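Local coordinates for protein angiotensin-converting enzyme (PDB 6S1Y) that probably cleaves peptides as a zinc metallopeptidase of the angiotensin-converting enzyme family in the mosquito Anopheles gambiae, and binds a gamma-glutamyl peptide in its active site, at residues A120-Y125 with W156-N161; E169-Y174 with R453-K458. One frame throughout, in Å; residues are numbered along the deposited sequence.

Contact 1: residues A120-Y125 with W156-N161; sequences AKFCAY and WVQWYN
Phe-122 of the loop leans into helix 149-163 and meets Trp-159 rim to rim. Their closest atoms are Phe-122 CZ and Trp-159 CE3, 3.3 Å apart, a tight approach for two ring carbons. The ring planes make 46° with each other, and the centroid of the Phe-122 ring lies 5.7 Å from that of the six-membered ring of Trp-159; the rings meet at their rims, and neither lies over the other's face. In Trp-159, chi1 (174°) sets CG beside the carbonyl carbon, and the turn about chi2 (-103°) brings the CE3/CZ3 edge of the indole to Phe-122. Its NE1 points the other way and is hydrogen-bonded to the carbonyl of Ala-484. Ala-120 adds a looser apolar touch, with CB 4.4 Å from Trp-159 CZ3.

The adjoining CD1-CE1 edge of the Phe-122 ring packs along Gln-158. Phe-122 CD1 sits 3.9 Å from Gln-158 CB, and Phe-122 CE1 comes within 3.5 Å of the backbone O of Gln-158. The two side chains run past each other in opposite directions, with the amide plane nearly perpendicular to the ring.

No direct hydrogen bond joins the two segments; the polar link is a water. It accepts from Cys-123 N at 2.9 Å and donates to Gln-158 OE1 at 2.7 Å. The bend of Gln-158 at chi2 points the amide toward the loop, where OE1 accepts the water's hydrogen bond.

Leu-139 of helix 135-145 touches both rings. Phe-122, next to the Cys-123 to Cys-131 disulfide, thus packs the loop between helices 100-119 and 135-145 against helix 149-163 in the largely helical angiotensin-converting enzyme fold.

Contact 2: residues E169-Y174 with R453-K458; sequences ESFQKY and REYNCK
Two helices far apart in sequence, 168-184 and 455-467, are bridged here within the mostly helical body of the peptidase, at the first turn of the second one, just after the N-cap residue Glu-454. Tyr-455 reaches across from that turn and meets two successive residues of helix 168-184, Phe-171 and Gln-172. Its OH donates a hydrogen bond to Gln-172 OE1 at 2.8 Å. The C=O...donor angle is 126°, with the hydroxyl tilted 19° from the carbonyl plane. Gln-172 OE1 lies at the edge of the phenol ring, 3.3 Å from Tyr-455 CE2, and the amide and ring planes are close to parallel. A bend at chi2 (59°) swings the glutamine amide toward the tyrosine, and its NE2 is hydrogen-bonded to Glu-176 OE1, one turn further along the helix.

Phe-171 supplies the apolar half. Its edge is directed toward the face of the Tyr-455 ring in an offset edge-to-face pair, with the ring centroids 5.8 Å apart. The nearest carbons are Phe-171 CE2 and Tyr-455 CE2, at 4.0 Å. Phe-480 makes a second edge-to-face pair with Phe-171, and Val-445 touches Tyr-455.

The buried phenol thus has its hydroxyl proton satisfied by an amide oxygen, while Glu-176 on the amide's nitrogen probably helps fix which way round the glutamine sits.

Overall arrangement
Contact 2 is buried and contact 1, which fastens a loop to the fold, only partly so, though both centres lie at nearly the same distance from the centre of the chain. The two share no segment, but helices 149-163 and 168-184 follow each other in the chain, and both segments of contact 1 precede those of contact 2. Their centres are 21 Å apart and their nearest atoms about 7 Å, so they do not touch. Both set an aromatic pair beside a glutamine, with different chemistry: the loop reaches its glutamine through water, whereas the inter-helix contact does so directly. The Trp-159 side chain is about 11 Å from the bound gamma-glutamyl ligand.

Contact 1: residues A120-Y125 with W156-N161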
loop_
_atom_site.group_PDB
_atom_site.type_symbol
_atom_site.label_atom_id
_atom_site.label_comp_id
_atom_site.label_asym_id
_atom_site.label_seq_id
_atom_site.Cartn_x
_atom_site.Cartn_y
_atom_site.Cartn_z
ATOM N N ALA A 120 -10.649 2.790 17.929
ATOM C CA ALA A 120 -9.977 3.624 18.912
ATOM C C ALA A 120 -10.442 5.066 18.812
ATOM O O ALA A 120 -10.613 5.593 17.713
ATOM C CB ALA A 120 -8.468 3.567 18.708
ATOM N N LYS A 121 -10.624 5.712 19.967
ATOM C CA LYS A 121 -11.011 7.118 20.039
ATOM C C LYS A 121 -10.167 7.806 21.093
ATOM O O LYS A 121 -9.630 7.163 21.992
ATOM C CB LYS A 121 -12.513 7.295 20.371
ATOM C CG LYS A 121 -13.429 6.564 19.391
ATOM C CD LYS A 121 -14.540 7.459 18.848
ATOM C CE LYS A 121 -15.182 6.857 17.588
ATOM N NZ LYS A 121 -15.261 5.357 17.685
ATOM N N PHE A 122 -10.086 9.134 21.008
ATOM C CA PHE A 122 -9.091 9.852 21.797
ATOM C C PHE A 122 -9.634 11.172 22.305
ATOM O O PHE A 122 -10.463 11.812 21.653
ATOM C CB PHE A 122 -7.832 10.092 20.955
ATOM C CG PHE A 122 -7.272 8.836 20.372
ATOM C CD1 PHE A 122 -6.414 8.038 21.117
ATOM C CD2 PHE A 122 -7.646 8.420 19.109
ATOM C CE1 PHE A 122 -5.907 6.861 20.590
ATOM C CE2 PHE A 122 -7.138 7.246 18.573
ATOM C CZ PHE A 122 -6.273 6.459 19.318
ATOM N N CYS A 123 -9.121 11.569 23.472
ATOM C CA CYS A 123 -9.393 12.885 24.037
ATOM C C CYS A 123 -8.457 13.943 23.446
ATOM O O CYS A 123 -7.269 13.700 23.208
ATOM C CB CYS A 123 -9.239 12.850 25.557
ATOM S SG CYS A 123 -10.459 11.790 26.388
ATOM N N ALA A 124 -9.001 15.126 23.209
ATOM C CA ALA A 124 -8.212 16.175 22.593
ATOM C C ALA A 124 -7.116 16.642 23.545
ATOM O O ALA A 124 -7.270 16.629 24.779
ATOM C CB ALA A 124 -9.097 17.346 22.190
ATOM N N TYR A 125 -5.978 17.014 22.953
ATOM C CA TYR A 125 -4.876 17.584 23.712
ATOM C C TYR A 125 -5.389 18.784 24.486
ATOM O O TYR A 125 -5.915 19.734 23.895
ATOM C CB TYR A 125 -3.746 17.982 22.753
ATOM C CG TYR A 125 -2.479 18.521 23.387
ATOM C CD1 TYR A 125 -1.717 17.740 24.231
ATOM C CD2 TYR A 125 -2.028 19.802 23.099
ATOM C CE1 TYR A 125 -0.558 18.219 24.793
ATOM C CE2 TYR A 125 -0.860 20.290 23.658
ATOM C CZ TYR A 125 -0.132 19.488 24.505
ATOM O OH TYR A 125 1.040 19.935 25.091
ATOM N N TRP A 156 0.860 10.970 19.240
ATOM C CA TRP A 156 1.642 9.787 18.876
ATOM C C TRP A 156 1.586 8.759 19.998
ATOM O O TRP A 156 1.255 7.588 19.770
ATOM C CB TRP A 156 3.079 10.193 18.560
ATOM C CG TRP A 156 3.921 9.113 17.966
ATOM C CD1 TRP A 156 4.317 9.005 16.664
ATOM C CD2 TRP A 156 4.495 7.995 18.649
ATOM N NE1 TRP A 156 5.112 7.880 16.493
ATOM C CE2 TRP A 156 5.232 7.247 17.696
ATOM C CE3 TRP A 156 4.464 7.546 19.979
ATOM C CZ2 TRP A 156 5.903 6.068 18.024
ATOM C CZ3 TRP A 156 5.140 6.364 20.307
ATOM C CH2 TRP A 156 5.854 5.649 19.333
ATOM N N VAL A 157 1.839 9.208 21.234
ATOM C CA VAL A 157 1.806 8.323 22.398
ATOM C C VAL A 157 0.414 7.730 22.610
ATOM O O VAL A 157 0.268 6.527 22.871
ATOM C CB VAL A 157 2.283 9.075 23.649
ATOM C CG1 VAL A 157 2.003 8.248 24.920
ATOM C CG2 VAL A 157 3.778 9.417 23.510
ATOM N N GLN A 158 -0.626 8.566 22.533
ATOM C CA GLN A 158 -1.995 8.069 22.630
ATOM C C GLN A 158 -2.263 6.979 21.603
ATOM O O GLN A 158 -2.776 5.903 21.934
ATOM C CB GLN A 158 -2.975 9.218 22.431
ATOM C CG GLN A 158 -2.998 10.200 23.585
ATOM C CD GLN A 158 -3.746 9.664 24.776
ATOM O OE1 GLN A 158 -4.828 9.063 24.639
ATOM N NE2 GLN A 158 -3.193 9.879 25.959
ATOM N N TRP A 159 -1.925 7.244 20.340
ATOM C CA TRP A 159 -2.258 6.303 19.279
ATOM C C TRP A 159 -1.599 4.949 19.514
ATOM O O TRP A 159 -2.265 3.905 19.478
ATOM C CB TRP A 159 -1.843 6.858 17.911
ATOM C CG TRP A 159 -2.057 5.829 16.834
ATOM C CD1 TRP A 159 -1.111 5.054 16.227
ATOM C CD2 TRP A 159 -3.319 5.425 16.275
ATOM N NE1 TRP A 159 -1.699 4.194 15.326
ATOM C CE2 TRP A 159 -3.051 4.413 15.329
ATOM C CE3 TRP A 159 -4.647 5.834 16.476
ATOM C CZ2 TRP A 159 -4.058 3.806 14.588
ATOM C CZ3 TRP A 159 -5.641 5.230 15.748
ATOM C CH2 TRP A 159 -5.345 4.217 14.821
ATOM N N TYR A 160 -0.280 4.946 19.728
ATOM C CA TYR A 160 0.474 3.706 19.849
ATOM C C TYR A 160 0.119 2.963 21.134
ATOM O O TYR A 160 0.068 1.732 21.145
ATOM C CB TYR A 160 1.984 4.008 19.788
ATOM C CG TYR A 160 2.544 4.172 18.388
ATOM C CD1 TYR A 160 2.380 5.381 17.667
ATOM C CD2 TYR A 160 3.183 3.119 17.753
ATOM C CE1 TYR A 160 2.853 5.517 16.348
ATOM C CE2 TYR A 160 3.665 3.248 16.435
ATOM C CZ TYR A 160 3.516 4.443 15.755
ATOM O OH TYR A 160 4.023 4.536 14.493
ATOM N N ASN A 161 -0.125 3.683 22.233
ATOM C CA ASN A 161 -0.507 2.998 23.467
ATOM C C ASN A 161 -1.860 2.294 23.309
ATOM O O ASN A 161 -2.097 1.267 23.940
ATOM C CB ASN A 161 -0.534 3.975 24.656
ATOM C CG ASN A 161 0.865 4.196 25.288
ATOM O OD1 ASN A 161 1.900 4.157 24.590
ATOM N ND2 ASN A 161 0.904 4.434 26.605
HETATM O O HOH W 1 -7.417 9.734 25.013
#

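Contact 2: residues E169-Y174 with R453-K458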
loop_
_atom_site.group_PDB
_atom_site.type_symbol
_atom_site.label_atom_id
_atom_site.label_comp_id
_atom_site.label_asym_id
_atom_site.label_seq_id
_atom_site.Cartn_x
_atom_site.Cartn_y
_atom_site.Cartn_z
ATOM N N GLU A 169 -1.462 -10.214 22.830
ATOM C CA GLU A 169 -1.822 -11.628 22.914
ATOM C C GLU A 169 -2.556 -12.107 21.667
ATOM O O GLU A 169 -2.292 -13.210 21.178
ATOM C CB GLU A 169 -2.661 -11.870 24.169
ATOM C CG GLU A 169 -2.082 -11.164 25.404
ATOM C CD GLU A 169 -2.559 -11.773 26.709
ATOM O OE1 GLU A 169 -1.742 -11.857 27.653
ATOM O OE2 GLU A 169 -3.744 -12.175 26.785
ATOM N N SER A 170 -3.483 -11.307 21.134
ATOM C CA SER A 170 -4.093 -11.687 19.865
ATOM C C SER A 170 -3.040 -11.808 18.774
ATOM O O SER A 170 -3.078 -12.739 17.964
ATOM C CB SER A 170 -5.162 -10.676 19.445
ATOM O OG SER A 170 -6.125 -10.500 20.479
ATOM N N PHE A 171 -2.092 -10.868 18.729
ATOM C CA PHE A 171 -1.002 -10.982 17.766
ATOM C C PHE A 171 -0.227 -12.278 17.954
ATOM O O PHE A 171 0.099 -12.961 16.975
ATOM C CB PHE A 171 -0.055 -9.789 17.882
ATOM C CG PHE A 171 1.090 -9.824 16.910
ATOM C CD1 PHE A 171 0.962 -9.272 15.650
ATOM C CD2 PHE A 171 2.293 -10.409 17.259
ATOM C CE1 PHE A 171 2.037 -9.296 14.740
ATOM C CE2 PHE A 171 3.347 -10.447 16.377
ATOM C CZ PHE A 171 3.227 -9.878 15.114
ATOM N N GLN A 172 0.095 -12.635 19.197
ATOM C CA GLN A 172 0.894 -13.842 19.414
ATOM C C GLN A 172 0.143 -15.076 18.935
ATOM O O GLN A 172 0.733 -15.986 18.339
ATOM C CB GLN A 172 1.260 -13.973 20.887
ATOM C CG GLN A 172 2.176 -15.150 21.187
ATOM C CD GLN A 172 3.475 -15.058 20.430
ATOM O OE1 GLN A 172 4.091 -13.985 20.348
ATOM N NE2 GLN A 172 3.899 -16.170 19.853
ATOM N N LYS A 173 -1.173 -15.116 19.178
ATOM C CA LYS A 173 -1.993 -16.219 18.696
ATOM C C LYS A 173 -2.031 -16.243 17.177
ATOM O O LYS A 173 -1.943 -17.309 16.557
ATOM C CB LYS A 173 -3.406 -16.089 19.266
ATOM C CG LYS A 173 -4.404 -17.088 18.679
ATOM C CD LYS A 173 -4.028 -18.530 19.005
ATOM C CE LYS A 173 -4.183 -18.827 20.493
ATOM N NZ LYS A 173 -3.709 -20.203 20.822
ATOM N N TYR A 174 -2.157 -15.074 16.555
ATOM C CA TYR A 174 -2.154 -15.007 15.101
ATOM C C TYR A 174 -0.858 -15.541 14.529
ATOM O O TYR A 174 -0.857 -16.252 13.516
ATOM C CB TYR A 174 -2.373 -13.557 14.675
ATOM C CG TYR A 174 -1.716 -13.111 13.389
ATOM C CD1 TYR A 174 -2.118 -13.613 12.153
ATOM C CD2 TYR A 174 -0.739 -12.131 13.409
ATOM C CE1 TYR A 174 -1.534 -13.168 10.980
ATOM C CE2 TYR A 174 -0.158 -11.671 12.240
ATOM C CZ TYR A 174 -0.557 -12.179 11.027
ATOM O OH TYR A 174 0.043 -11.690 9.874
ATOM N N ARG A 453 10.144 -11.892 23.313
ATOM C CA ARG A 453 10.623 -10.979 24.346
ATOM C C ARG A 453 11.471 -9.850 23.773
ATOM O O ARG A 453 11.888 -8.972 24.528
ATOM C CB ARG A 453 11.407 -11.755 25.409
ATOM C CG ARG A 453 12.650 -12.411 24.870
ATOM C CD ARG A 453 13.221 -13.461 25.826
ATOM N NE ARG A 453 13.907 -14.517 25.080
ATOM C CZ ARG A 453 15.056 -14.351 24.426
ATOM N NH1 ARG A 453 15.663 -13.167 24.419
ATOM N NH2 ARG A 453 15.593 -15.373 23.769
ATOM N N GLU A 454 11.727 -9.847 22.466
ATOM C CA GLU A 454 12.408 -8.743 21.799
ATOM C C GLU A 454 11.553 -8.149 20.676
ATOM O O GLU A 454 12.076 -7.486 19.778
ATOM C CB GLU A 454 13.765 -9.212 21.256
ATOM C CG GLU A 454 13.759 -10.644 20.763
ATOM C CD GLU A 454 14.954 -11.013 19.896
ATOM O OE1 GLU A 454 14.754 -11.832 18.963
ATOM O OE2 GLU A 454 16.075 -10.507 20.139
ATOM N N TYR A 455 10.238 -8.354 20.717
ATOM C CA TYR A 455 9.376 -7.919 19.617
ATOM C C TYR A 455 9.497 -6.417 19.362
ATOM O O TYR A 455 9.606 -5.976 18.211
ATOM C CB TYR A 455 7.920 -8.267 19.923
ATOM C CG TYR A 455 7.435 -9.636 19.486
ATOM C CD1 TYR A 455 8.203 -10.474 18.704
ATOM C CD2 TYR A 455 6.175 -10.061 19.847
ATOM C CE1 TYR A 455 7.720 -11.715 18.317
ATOM C CE2 TYR A 455 5.685 -11.283 19.461
ATOM C CZ TYR A 455 6.440 -12.097 18.702
ATOM O OH TYR A 455 5.891 -13.302 18.355
ATOM N N ASN A 456 9.482 -5.608 20.420
ATOM C CA ASN A 456 9.367 -4.183 20.180
ATOM C C ASN A 456 10.705 -3.557 19.817
ATOM O O ASN A 456 10.771 -2.733 18.896
ATOM C CB ASN A 456 8.758 -3.466 21.382
ATOM C CG ASN A 456 7.975 -2.207 20.960
ATOM O OD1 ASN A 456 7.384 -2.161 19.866
ATOM N ND2 ASN A 456 7.992 -1.178 21.810
ATOM N N CYS A 457 11.789 -3.931 20.500
ATOM C CA CYS A 457 13.050 -3.264 20.188
ATOM C C CYS A 457 13.656 -3.754 18.873
ATOM O O CYS A 457 14.343 -2.978 18.207
ATOM C CB CYS A 457 14.012 -3.387 21.377
ATOM S SG CYS A 457 13.463 -2.246 22.803
ATOM N N LYS A 458 13.386 -4.982 18.434
ATOM C CA LYS A 458 13.830 -5.358 17.093
ATOM C C LYS A 458 13.017 -4.641 16.015
ATOM O O LYS A 458 13.536 -4.352 14.932
ATOM C CB LYS A 458 13.771 -6.879 16.903
ATOM C CG LYS A 458 15.003 -7.619 17.495
ATOM C CD LYS A 458 16.276 -7.279 16.728
ATOM C CE LYS A 458 17.482 -8.142 17.139
ATOM N NZ LYS A 458 18.448 -8.307 15.997
#